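Local structure of rRNA adenine N-6-methyltransferase (Saccharopolyspora erythraea, 6NVM) at residues A[51-54]-A[58-61]; A[61-66]-A[89-94]; A[79-84]-A[109-114]; A[200-205]-A[210-215]. The protein dimethylates a single adenine of 23S rRNA with S-adenosyl-L-methionine as methyl donor, lowering ribosomal affinity for macrolide, lincosamide and streptogramin B antibiotics. All coordinates share one frame; numbering follows the deposited sequence.

In the fold
From the N terminus, interaction 1 closes a very short loop, folding strand 52-53 back over the first turns of helix 56-65. Interaction 2 starts on that helix at Arg-61, the residue it shares with interaction 1, and reaches the loop after helix 83-89. Interaction 3 opens before interaction 2 has closed, so the two cross along the chain; it ties the loop ahead of helix 83-89 to the end of helix 102-111. Interaction 4 comes later, a local closure where strand 192-200 turns back into strand 213-220. None nests in another. Interaction 4 meets interaction 1 where Arg-54 N lies 3.1 Å from Leu-204 O, a probable hydrogen bond.

Interaction 1: A[51-54]-A[58-61]; sequences NFLR and TIAR
Leu-53 and the start of helix 56-65 meet through aliphatic carbons. The CD2 methyl of Leu-53 does most of the work: it lies 3.6 Å from Thr-58 CG2, the two side chains crossing at about a right angle, and 3.9 Å from Ile-59 CG1, past which the leucine slides in the opposite direction. With CG anti to the backbone N (chi1 -180°), the leucine reaches from the strand toward the helix. No hydrogen bond links the two segments, so the apolar contact carries the join.

A second kind of contact puts a methyl against backbone. The extended end of Ile-59 (chi2 174°) brings CD1 to within 3.6 Å of the carbonyl oxygen of Leu-53, and the same methyl lies 4.2 Å from the carbonyl carbon of Arg-54. The isoleucine thus runs alongside the peptide that leaves the strand, while Leu-83, Leu-84 and Glu-87 of helix 83-89 pack against it from outside the pair.

The polar branch of Thr-58 has a separate task. Its OG1 is hydrogen-bonded to Asp-55 OD2 in the short connection between strand and helix, while CG2 is the branch turned to Leu-53. Val-200, at the end of strand 192-200, and Phe-205 of strand 205-206 also touch Leu-53.

Asn-51 and Leu-53 are predicted to bind S-adenosyl-L-methionine, and the Leu-53 side chain is about 6 Å from that of Ala-140, another predicted binding residue. The contact sets strand 52-53 against helix 56-65 at the edge of this predicted cofactor site of the Rossmann-like class I methyltransferase fold.

Interaction 2: A[61-66]-A[89-94]; sequences RIAETA and ADRARQ
Ala-63 lies under the guanidinium group of Arg-91, and this is the close part of the contact. The alanine CB sits 3.8 Å from the guanidinium plane, over one face but offset toward the rim, with NH1 the nearest atom at 4.0 Å and CZ at 4.1 Å. An extended chain from CG to NE (chi2 163°, chi3 168°) carries the charged group across from the loop after helix 83-89 to helix 56-65. The polar partner of its tip lies outside the two segments: NH1 donates to the backbone oxygen of Glu-87, near the end of helix 83-89. Glu-87 and Leu-88 also touch Ala-63, so arginine and helix 83-89 both press on the buried methyl.

The outer side is looser. Glu-64 is exposed, and its CG comes no nearer than 4.2 Å to Arg-91 NH2, meeting the guanidinium obliquely. Its carboxylate oxygen OE2 is 4.3 Å from that NH2, beyond a salt bridge; the opposite charges probably attract, but no hydrogen bond forms between these segments.

Beneath the contact the helix is held by its own bonds. Thr-65 OG1 and Thr-65 N both donate to Arg-61 O, from opposite faces of that carbonyl, with the hydroxyl at 2.7 Å.

Helix 56-65 here meets the connection that leads from helix 83-89 into strand 94-98. Strands 73-77 and 94-98 run parallel and adjacent with helix 83-89 between them in sequence, the beta-alpha-beta unit of the Rossmann-like methyltransferase fold.

Interaction 3: A[79-84]-A[109-114]; sequences PGEGLL and REKLSG
Lys-111 laps over the Glu-81 turn, its CE and NZ lying against the glutamate's backbone and carboxylate. NZ gives a 2.8 Å hydrogen bond to Glu-81 O, lying in the carbonyl plane on a lone pair with a C=O...N angle of 124°. The same ammonium forms a salt bridge with Glu-81 OE1, Lys-111 NZ being 3.2 Å away. Both chains are bent to manage this: the glutamate at chi2 (-69°) folds OE1 back toward its own carbonyl, and the lysine at chi3 (60°) brings NZ within reach of both oxygens. The lysine has two modelled conformers, and these distances describe one, so the grip is less certain.

Beside the charged pair a methyl packs on backbone. Leu-112, just past the end of helix 102-111, points CD2 at Gly-82 O, 3.7 Å away. A side chain at Gly-82 would sit tight against that methyl, and the positive phi there by itself calls for glycine. Gly-82 ends a type II' turn from Pro-79 and is the N-cap of helix 83-89.

Ammonium, carboxylate and carbonyl together probably help hold this glycine-rich loop, which follows the predicted cofactor-binding Gly-78.

Interaction 4: A[200-205]-A[210-215]; sequences VDRRLF and KVDSAI
Arg-202 lies along the backbone of Lys-210 to Asp-212. Its CB is 3.5 Å from Asp-212 OD1 and near Val-211 O; CG, in the crowded position between backbone N and carbonyl carbon (chi1 59°), stays beside the same carboxylate oxygen. CD turns toward Lys-210 O, and the bend at chi3 brings NE and NH2 each to 2.8 Å from Lys-210 O. At the tip, Val-211 CA lies at the guanidinium edge, nearest NH2. Asp-212 OD1 lies over one face, so Arg-202 NE and Asp-212 OD1 make a long salt bridge of 3.7 Å in which no N-H points at the oxygen.

The straight bond goes to the backbone: Arg-202 N donates to Asp-212 OD1 at 2.9 Å, 157° at the hydrogen. Val-200 and Ser-213 form an antiparallel hydrogen-bonded pair, Val-200 N to Ser-213 O at 2.7 Å and Ser-213 N to Val-200 O at 2.8 Å. Asp-201 OD1 accepts from Arg-203 N, an Asx turn. On the apolar side Val-200 CG2 packs on Ile-215 CG1, and Phe-205 CZ lies beside Ser-213 OG.

The OD1 atoms of Asp-201 and Asp-212 are 3.8 Å apart. Arg-202 over Asp-212, and more weakly Lys-199, would probably offset this crowding of carboxylates.

Interaction 1: A[51-54]-A[58-61]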
loop_
_atom_site.group_PDB
_atom_site.type_symbol
_atom_site.label_atom_id
_atom_site.label_comp_id
_atom_site.label_asym_id
_atom_site.label_seq_id
_atom_site.Cartn_x
_atom_site.Cartn_y
_atom_site.Cartn_z
ATOM N N ASN A 51 -9.165 17.888 -2.484
ATOM C CA ASN A 51 -10.035 17.114 -3.365
ATOM C C ASN A 51 -10.923 16.168 -2.562
ATOM O O ASN A 51 -10.429 15.315 -1.824
ATOM C CB ASN A 51 -9.207 16.328 -4.381
ATOM C CG ASN A 51 -8.374 17.225 -5.266
ATOM O OD1 ASN A 51 -8.821 18.295 -5.681
ATOM N ND2 ASN A 51 -7.150 16.799 -5.556
ATOM N N PHE A 52 -12.235 16.318 -2.721
ATOM C CA PHE A 52 -13.220 15.595 -1.927
ATOM C C PHE A 52 -14.035 14.697 -2.845
ATOM O O PHE A 52 -14.733 15.186 -3.737
ATOM C CB PHE A 52 -14.132 16.567 -1.176
ATOM C CG PHE A 52 -13.395 17.487 -0.247
ATOM C CD1 PHE A 52 -12.705 18.584 -0.741
ATOM C CD2 PHE A 52 -13.388 17.254 1.116
ATOM C CE1 PHE A 52 -12.019 19.431 0.111
ATOM C CE2 PHE A 52 -12.705 18.099 1.976
ATOM C CZ PHE A 52 -12.021 19.188 1.471
ATOM N N LEU A 53 -13.943 13.388 -2.624
ATOM C CA LEU A 53 -14.714 12.431 -3.409
ATOM C C LEU A 53 -16.186 12.510 -3.020
ATOM O O LEU A 53 -16.533 12.349 -1.846
ATOM C CB LEU A 53 -14.168 11.021 -3.189
ATOM C CG LEU A 53 -14.864 9.886 -3.947
ATOM C CD1 LEU A 53 -14.703 10.047 -5.455
ATOM C CD2 LEU A 53 -14.325 8.536 -3.494
ATOM N N ARG A 54 -17.056 12.751 -4.006
ATOM C CA ARG A 54 -18.488 12.869 -3.765
ATOM C C ARG A 54 -19.306 11.725 -4.349
ATOM O O ARG A 54 -20.466 11.565 -3.967
ATOM C CB ARG A 54 -19.014 14.191 -4.345
ATOM C CG ARG A 54 -18.347 15.435 -3.770
ATOM C CD ARG A 54 -18.798 15.707 -2.345
ATOM N NE ARG A 54 -20.226 16.004 -2.286
ATOM C CZ ARG A 54 -20.901 16.251 -1.167
ATOM N NH1 ARG A 54 -20.292 16.238 0.010
ATOM N NH2 ARG A 54 -22.196 16.507 -1.226
ATOM N N THR A 58 -18.448 5.154 -5.713
ATOM C CA THR A 58 -17.038 4.947 -5.404
ATOM C C THR A 58 -16.818 4.860 -3.901
ATOM O O THR A 58 -16.045 4.019 -3.426
ATOM C CB THR A 58 -16.210 6.077 -6.006
ATOM O OG1 THR A 58 -16.514 6.178 -7.403
ATOM C CG2 THR A 58 -14.722 5.812 -5.823
ATOM N N ILE A 59 -17.492 5.717 -3.137
ATOM C CA ILE A 59 -17.367 5.675 -1.683
ATOM C C ILE A 59 -17.757 4.297 -1.155
ATOM O O ILE A 59 -17.058 3.717 -0.314
ATOM C CB ILE A 59 -18.208 6.810 -1.061
ATOM C CG1 ILE A 59 -17.539 8.153 -1.381
ATOM C CG2 ILE A 59 -18.364 6.628 0.453
ATOM C CD1 ILE A 59 -18.325 9.376 -0.948
ATOM N N ALA A 60 -18.863 3.744 -1.652
ATOM C CA ALA A 60 -19.275 2.407 -1.228
ATOM C C ALA A 60 -18.242 1.363 -1.631
ATOM O O ALA A 60 -17.978 0.412 -0.885
ATOM C CB ALA A 60 -20.642 2.065 -1.822
ATOM N N ARG A 61 -17.638 1.531 -2.810
ATOM C CA ARG A 61 -16.603 0.610 -3.267
ATOM C C ARG A 61 -15.405 0.617 -2.326
ATOM O O ARG A 61 -14.845 -0.441 -2.010
ATOM C CB ARG A 61 -16.183 0.995 -4.687
ATOM C CG ARG A 61 -15.162 0.083 -5.326
ATOM C CD ARG A 61 -15.779 -1.246 -5.689
ATOM N NE ARG A 61 -14.870 -2.060 -6.488
ATOM C CZ ARG A 61 -15.088 -3.331 -6.802
ATOM N NH1 ARG A 61 -16.188 -3.945 -6.379
ATOM N NH2 ARG A 61 -14.203 -3.992 -7.535
#

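Interaction 2: A[61-66]-A[89-94]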
loop_
_atom_site.group_PDB
_atom_site.type_symbol
_atom_site.label_atom_id
_atom_site.label_comp_id
_atom_site.label_asym_id
_atom_site.label_seq_id
_atom_site.Cartn_x
_atom_site.Cartn_y
_atom_site.Cartn_z
ATOM N N ARG A 61 -17.638 1.531 -2.810
ATOM C CA ARG A 61 -16.603 0.610 -3.267
ATOM C C ARG A 61 -15.405 0.617 -2.326
ATOM O O ARG A 61 -14.845 -0.441 -2.010
ATOM C CB ARG A 61 -16.183 0.995 -4.687
ATOM C CG ARG A 61 -15.162 0.083 -5.326
ATOM C CD ARG A 61 -15.779 -1.246 -5.689
ATOM N NE ARG A 61 -14.870 -2.060 -6.488
ATOM C CZ ARG A 61 -15.088 -3.331 -6.802
ATOM N NH1 ARG A 61 -16.188 -3.945 -6.379
ATOM N NH2 ARG A 61 -14.203 -3.992 -7.535
ATOM N N ILE A 62 -15.002 1.800 -1.861
ATOM C CA ILE A 62 -13.903 1.894 -0.906
ATOM C C ILE A 62 -14.237 1.121 0.364
ATOM O O ILE A 62 -13.423 0.336 0.869
ATOM C CB ILE A 62 -13.590 3.370 -0.602
ATOM C CG1 ILE A 62 -13.139 4.084 -1.879
ATOM C CG2 ILE A 62 -12.530 3.478 0.489
ATOM C CD1 ILE A 62 -13.141 5.594 -1.774
ATOM N N ALA A 63 -15.433 1.346 0.911
ATOM C CA ALA A 63 -15.797 0.704 2.169
ATOM C C ALA A 63 -15.809 -0.815 2.031
ATOM O O ALA A 63 -15.341 -1.532 2.923
ATOM C CB ALA A 63 -17.156 1.217 2.642
ATOM N N GLU A 64 -16.339 -1.323 0.914
ATOM C CA GLU A 64 -16.338 -2.764 0.678
ATOM C C GLU A 64 -14.927 -3.302 0.446
ATOM O O GLU A 64 -14.619 -4.430 0.851
ATOM C CB GLU A 64 -17.247 -3.080 -0.513
ATOM C CG GLU A 64 -18.715 -2.733 -0.254
ATOM C CD GLU A 64 -19.543 -2.617 -1.524
ATOM O OE1 GLU A 64 -18.957 -2.439 -2.616
ATOM O OE2 GLU A 64 -20.787 -2.699 -1.426
ATOM N N THR A 65 -14.055 -2.506 -0.176
ATOM C CA THR A 65 -12.684 -2.940 -0.428
ATOM C C THR A 65 -11.904 -3.144 0.863
ATOM O O THR A 65 -10.961 -3.945 0.901
ATOM C CB THR A 65 -11.970 -1.903 -1.305
ATOM O OG1 THR A 65 -12.578 -1.871 -2.598
ATOM C CG2 THR A 65 -10.486 -2.217 -1.457
ATOM N N ALA A 66 -12.256 -2.418 1.922
ATOM C CA ALA A 66 -11.449 -2.438 3.131
ATOM C C ALA A 66 -11.548 -3.751 3.898
ATOM O O ALA A 66 -10.788 -3.942 4.851
ATOM C CB ALA A 66 -11.849 -1.270 4.028
ATOM N N ALA A 89 -18.125 3.092 9.429
ATOM C CA ALA A 89 -18.663 2.847 10.763
ATOM C C ALA A 89 -19.826 1.863 10.755
ATOM O O ALA A 89 -20.074 1.210 11.774
ATOM C CB ALA A 89 -19.105 4.162 11.401
ATOM N N ASP A 90 -20.530 1.730 9.627
ATOM C CA ASP A 90 -21.587 0.733 9.500
ATOM C C ASP A 90 -21.056 -0.695 9.511
ATOM O O ASP A 90 -21.816 -1.626 9.806
ATOM C CB ASP A 90 -22.361 0.937 8.197
ATOM C CG ASP A 90 -23.337 2.093 8.258
ATOM O OD1 ASP A 90 -23.650 2.558 9.372
ATOM O OD2 ASP A 90 -23.804 2.518 7.177
ATOM N N ARG A 91 -19.786 -0.893 9.170
ATOM C CA ARG A 91 -19.231 -2.222 8.965
ATOM C C ARG A 91 -18.179 -2.615 9.990
ATOM O O ARG A 91 -18.021 -3.807 10.262
ATOM C CB ARG A 91 -18.611 -2.313 7.563
ATOM C CG ARG A 91 -19.603 -2.079 6.419
ATOM C CD ARG A 91 -18.880 -1.769 5.107
ATOM N NE ARG A 91 -19.775 -1.820 3.948
ATOM C CZ ARG A 91 -20.607 -0.845 3.586
ATOM N NH1 ARG A 91 -20.686 0.275 4.293
ATOM N NH2 ARG A 91 -21.375 -0.994 2.514
ATOM N N ALA A 92 -17.458 -1.651 10.558
ATOM C CA ALA A 92 -16.343 -1.910 11.457
ATOM C C ALA A 92 -16.762 -1.722 12.912
ATOM O O ALA A 92 -17.817 -1.167 13.223
ATOM C CB ALA A 92 -15.169 -0.980 11.128
ATOM N N ARG A 93 -15.902 -2.193 13.816
ATOM C CA ARG A 93 -16.165 -2.017 15.241
ATOM C C ARG A 93 -16.279 -0.541 15.591
ATOM O O ARG A 93 -17.158 -0.139 16.366
ATOM C CB ARG A 93 -15.054 -2.669 16.064
ATOM C CG ARG A 93 -15.383 -2.801 17.550
ATOM C CD ARG A 93 -14.217 -3.400 18.322
ATOM N NE ARG A 93 -13.155 -2.427 18.562
ATOM C CZ ARG A 93 -11.886 -2.742 18.809
ATOM N NH1 ARG A 93 -11.500 -4.008 18.837
ATOM N NH2 ARG A 93 -10.999 -1.784 19.029
ATOM N N GLN A 94 -15.386 0.275 15.041
ATOM C CA GLN A 94 -15.315 1.700 15.322
ATOM C C GLN A 94 -14.382 2.328 14.299
ATOM O O GLN A 94 -13.571 1.640 13.666
ATOM C CB GLN A 94 -14.818 1.972 16.744
ATOM C CG GLN A 94 -13.442 1.402 17.020
ATOM C CD GLN A 94 -13.049 1.508 18.475
ATOM O OE1 GLN A 94 -12.944 0.501 19.177
ATOM N NE2 GLN A 94 -12.829 2.731 18.940
#

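Interaction 3: A[79-84]-A[109-114]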
loop_
_atom_site.group_PDB
_atom_site.type_symbol
_atom_site.label_atom_id
_atom_site.label_comp_id
_atom_site.label_asym_id
_atom_site.label_seq_id
_atom_site.Cartn_x
_atom_site.Cartn_y
_atom_site.Cartn_z
ATOM N N PRO A 79 -10.508 12.467 6.077
ATOM C CA PRO A 79 -11.943 12.132 6.098
ATOM C C PRO A 79 -12.817 13.073 5.289
ATOM O O PRO A 79 -13.908 12.660 4.867
ATOM C CB PRO A 79 -12.298 12.194 7.589
ATOM C CG PRO A 79 -11.278 13.110 8.192
ATOM C CD PRO A 79 -10.013 12.869 7.408
ATOM N N GLY A 80 -12.391 14.315 5.070
ATOM C CA GLY A 80 -13.178 15.219 4.249
ATOM C C GLY A 80 -14.571 15.402 4.823
ATOM O O GLY A 80 -14.741 15.737 6.000
ATOM N N GLU A 81 -15.585 15.166 3.984
ATOM C CA GLU A 81 -16.971 15.424 4.364
ATOM C C GLU A 81 -17.537 14.374 5.312
ATOM O O GLU A 81 -18.567 14.624 5.948
ATOM C CB GLU A 81 -17.856 15.497 3.114
ATOM C CG GLU A 81 -17.410 16.531 2.086
ATOM C CD GLU A 81 -17.595 17.956 2.565
ATOM O OE1 GLU A 81 -18.177 18.153 3.652
ATOM O OE2 GLU A 81 -17.157 18.882 1.851
ATOM N N GLY A 82 -16.910 13.207 5.406
ATOM C CA GLY A 82 -17.325 12.198 6.353
ATOM C C GLY A 82 -18.375 11.215 5.871
ATOM O O GLY A 82 -18.831 10.393 6.672
ATOM N N LEU A 83 -18.781 11.262 4.600
ATOM C CA LEU A 83 -19.709 10.249 4.105
ATOM C C LEU A 83 -19.057 8.872 4.114
ATOM O O LEU A 83 -19.657 7.890 4.564
ATOM C CB LEU A 83 -20.200 10.605 2.702
ATOM C CG LEU A 83 -21.081 9.546 2.029
ATOM C CD1 LEU A 83 -22.304 9.175 2.875
ATOM C CD2 LEU A 83 -21.514 10.020 0.651
ATOM N N LEU A 84 -17.816 8.782 3.633
ATOM C CA LEU A 84 -17.095 7.520 3.730
ATOM C C LEU A 84 -17.002 7.061 5.179
ATOM O O LEU A 84 -17.147 5.868 5.473
ATOM C CB LEU A 84 -15.702 7.662 3.115
ATOM C CG LEU A 84 -14.749 6.478 3.301
ATOM C CD1 LEU A 84 -15.358 5.205 2.748
ATOM C CD2 LEU A 84 -13.402 6.774 2.645
ATOM N N ARG A 109 -16.772 16.349 13.799
ATOM C CA ARG A 109 -17.216 15.674 15.014
ATOM C C ARG A 109 -18.714 15.866 15.230
ATOM O O ARG A 109 -19.436 14.903 15.519
ATOM C CB ARG A 109 -16.407 16.198 16.202
ATOM C CG ARG A 109 -16.670 15.500 17.522
ATOM C CD ARG A 109 -15.706 15.993 18.609
ATOM N NE ARG A 109 -14.311 15.633 18.316
ATOM C CZ ARG A 109 -13.279 16.471 18.337
ATOM N NH1 ARG A 109 -13.441 17.748 18.657
ATOM N NH2 ARG A 109 -12.059 16.023 18.051
ATOM N N GLU A 110 -19.211 17.092 15.050
ATOM C CA GLU A 110 -20.641 17.341 15.219
ATOM C C GLU A 110 -21.454 16.676 14.114
ATOM O O GLU A 110 -22.516 16.097 14.378
ATOM C CB GLU A 110 -20.913 18.848 15.250
ATOM C CG GLU A 110 -22.373 19.225 15.508
ATOM C CD GLU A 110 -22.887 18.728 16.854
ATOM O OE1 GLU A 110 -22.072 18.580 17.792
ATOM O OE2 GLU A 110 -24.110 18.478 16.968
ATOM N N LYS A 111 -20.980 16.754 12.866
ATOM C CA LYS A 111 -21.696 16.127 11.757
ATOM C C LYS A 111 -21.900 14.635 11.991
ATOM O O LYS A 111 -22.937 14.076 11.614
ATOM C CB LYS A 111 -20.941 16.346 10.446
ATOM C CG LYS A 111 -21.218 17.675 9.775
ATOM C CD LYS A 111 -20.269 17.934 8.610
ATOM C CE LYS A 111 -20.382 16.863 7.540
ATOM N NZ LYS A 111 -19.579 17.186 6.325
ATOM N N LEU A 112 -20.922 13.970 12.603
ATOM C CA LEU A 112 -20.949 12.523 12.759
ATOM C C LEU A 112 -21.403 12.072 14.143
ATOM O O LEU A 112 -21.303 10.880 14.460
ATOM C CB LEU A 112 -19.564 11.948 12.454
ATOM C CG LEU A 112 -19.032 12.279 11.057
ATOM C CD1 LEU A 112 -17.590 11.804 10.883
ATOM C CD2 LEU A 112 -19.933 11.683 9.978
ATOM N N SER A 113 -21.914 12.985 14.968
ATOM C CA SER A 113 -22.213 12.650 16.356
ATOM C C SER A 113 -23.359 11.654 16.488
ATOM O O SER A 113 -23.522 11.068 17.562
ATOM C CB SER A 113 -22.538 13.919 17.146
ATOM O OG SER A 113 -23.658 14.588 16.598
ATOM N N GLY A 114 -24.152 11.449 15.435
ATOM C CA GLY A 114 -25.166 10.414 15.442
ATOM C C GLY A 114 -24.640 9.004 15.277
ATOM O O GLY A 114 -25.432 8.057 15.247
#

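Interaction 4: A[200-205]-A[210-215]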
loop_
_atom_site.group_PDB
_atom_site.type_symbol
_atom_site.label_atom_id
_atom_site.label_comp_id
_atom_site.label_asym_id
_atom_site.label_seq_id
_atom_site.Cartn_x
_atom_site.Cartn_y
_atom_site.Cartn_z
ATOM N N VAL A 200 -10.200 6.032 -10.546
ATOM C CA VAL A 200 -11.250 6.938 -10.083
ATOM C C VAL A 200 -11.117 8.231 -10.877
ATOM O O VAL A 200 -10.135 8.965 -10.715
ATOM C CB VAL A 200 -11.165 7.212 -8.575
ATOM C CG1 VAL A 200 -12.307 8.127 -8.127
ATOM C CG2 VAL A 200 -11.197 5.911 -7.796
ATOM N N ASP A 201 -12.108 8.522 -11.716
ATOM C CA ASP A 201 -12.024 9.670 -12.609
ATOM C C ASP A 201 -12.043 10.978 -11.822
ATOM O O ASP A 201 -12.741 11.108 -10.810
ATOM C CB ASP A 201 -13.172 9.638 -13.615
ATOM C CG ASP A 201 -12.951 10.580 -14.784
ATOM O OD1 ASP A 201 -12.882 11.808 -14.565
ATOM O OD2 ASP A 201 -12.829 10.086 -15.923
ATOM N N ARG A 202 -11.265 11.954 -12.302
ATOM C CA ARG A 202 -11.176 13.253 -11.643
ATOM C C ARG A 202 -12.540 13.907 -11.448
ATOM O O ARG A 202 -12.754 14.605 -10.450
ATOM C CB ARG A 202 -10.267 14.184 -12.453
ATOM C CG ARG A 202 -10.729 14.419 -13.889
ATOM C CD ARG A 202 -9.865 15.454 -14.600
ATOM N NE ARG A 202 -8.518 14.958 -14.887
ATOM C CZ ARG A 202 -8.099 14.522 -16.073
ATOM N NH1 ARG A 202 -8.909 14.512 -17.124
ATOM N NH2 ARG A 202 -6.851 14.095 -16.213
ATOM N N ARG A 203 -13.474 13.707 -12.380
ATOM C CA ARG A 203 -14.755 14.401 -12.297
ATOM C C ARG A 203 -15.612 13.937 -11.125
ATOM O O ARG A 203 -16.634 14.573 -10.842
ATOM C CB ARG A 203 -15.540 14.235 -13.601
ATOM C CG ARG A 203 -15.962 12.813 -13.925
ATOM C CD ARG A 203 -17.036 12.801 -15.001
ATOM N NE ARG A 203 -16.635 13.556 -16.186
ATOM C CZ ARG A 203 -17.426 13.786 -17.231
ATOM N NH1 ARG A 203 -18.669 13.324 -17.246
ATOM N NH2 ARG A 203 -16.973 14.484 -18.263
ATOM N N LEU A 204 -15.226 12.863 -10.437
ATOM C CA LEU A 204 -15.974 12.394 -9.279
ATOM C C LEU A 204 -15.598 13.124 -7.996
ATOM O O LEU A 204 -16.180 12.833 -6.945
ATOM C CB LEU A 204 -15.765 10.887 -9.098
ATOM C CG LEU A 204 -16.165 10.012 -10.289
ATOM C CD1 LEU A 204 -15.959 8.542 -9.965
ATOM C CD2 LEU A 204 -17.607 10.270 -10.723
ATOM N N PHE A 205 -14.655 14.059 -8.055
ATOM C CA PHE A 205 -14.218 14.823 -6.896
ATOM C C PHE A 205 -14.750 16.249 -6.978
ATOM O O PHE A 205 -15.268 16.692 -8.006
ATOM C CB PHE A 205 -12.686 14.845 -6.802
ATOM C CG PHE A 205 -12.060 13.491 -6.588
ATOM C CD1 PHE A 205 -11.840 12.637 -7.658
ATOM C CD2 PHE A 205 -11.663 13.086 -5.320
ATOM C CE1 PHE A 205 -11.253 11.397 -7.466
ATOM C CE2 PHE A 205 -11.079 11.849 -5.122
ATOM C CZ PHE A 205 -10.873 11.000 -6.197
ATOM N N LYS A 210 -6.602 17.820 -11.488
ATOM C CA LYS A 210 -6.043 17.793 -12.834
ATOM C C LYS A 210 -5.816 16.380 -13.352
ATOM O O LYS A 210 -5.960 16.140 -14.556
ATOM C CB LYS A 210 -4.719 18.564 -12.876
ATOM C CG LYS A 210 -3.618 17.993 -11.984
ATOM C CD LYS A 210 -2.307 18.748 -12.166
ATOM C CE LYS A 210 -1.244 18.286 -11.179
ATOM N NZ LYS A 210 -0.880 16.853 -11.363
ATOM N N VAL A 211 -5.462 15.440 -12.476
ATOM C CA VAL A 211 -5.207 14.063 -12.873
ATOM C C VAL A 211 -6.206 13.154 -12.174
ATOM O O VAL A 211 -6.878 13.538 -11.212
ATOM C CB VAL A 211 -3.763 13.615 -12.564
ATOM C CG1 VAL A 211 -2.788 14.276 -13.526
ATOM C CG2 VAL A 211 -3.403 13.925 -11.114
ATOM N N ASP A 212 -6.297 11.928 -12.680
ATOM C CA ASP A 212 -7.208 10.939 -12.138
ATOM C C ASP A 212 -6.597 10.260 -10.918
ATOM O O ASP A 212 -5.394 10.346 -10.658
ATOM C CB ASP A 212 -7.550 9.900 -13.200
ATOM C CG ASP A 212 -8.242 10.508 -14.399
ATOM O OD1 ASP A 212 -9.162 11.330 -14.200
ATOM O OD2 ASP A 212 -7.854 10.174 -15.537
ATOM N N SER A 213 -7.449 9.579 -10.166
ATOM C CA SER A 213 -7.040 8.892 -8.951
ATOM C C SER A 213 -7.279 7.392 -9.116
ATOM O O SER A 213 -7.662 6.911 -10.186
ATOM C CB SER A 213 -7.794 9.454 -7.743
ATOM O OG SER A 213 -7.475 10.816 -7.521
ATOM N N ALA A 214 -7.066 6.656 -8.031
ATOM C CA ALA A 214 -7.257 5.215 -8.046
ATOM C C ALA A 214 -7.441 4.745 -6.614
ATOM O O ALA A 214 -7.013 5.408 -5.666
ATOM C CB ALA A 214 -6.072 4.501 -8.706
ATOM N N ILE A 215 -8.099 3.602 -6.470
ATOM C CA ILE A 215 -8.140 2.878 -5.207
ATOM C C ILE A 215 -7.103 1.773 -5.280
ATOM O O ILE A 215 -7.100 0.976 -6.228
ATOM C CB ILE A 215 -9.535 2.295 -4.925
ATOM C CG1 ILE A 215 -10.589 3.402 -4.923
ATOM C CG2 ILE A 215 -9.532 1.561 -3.587
ATOM C CD1 ILE A 215 -12.006 2.885 -4.966
#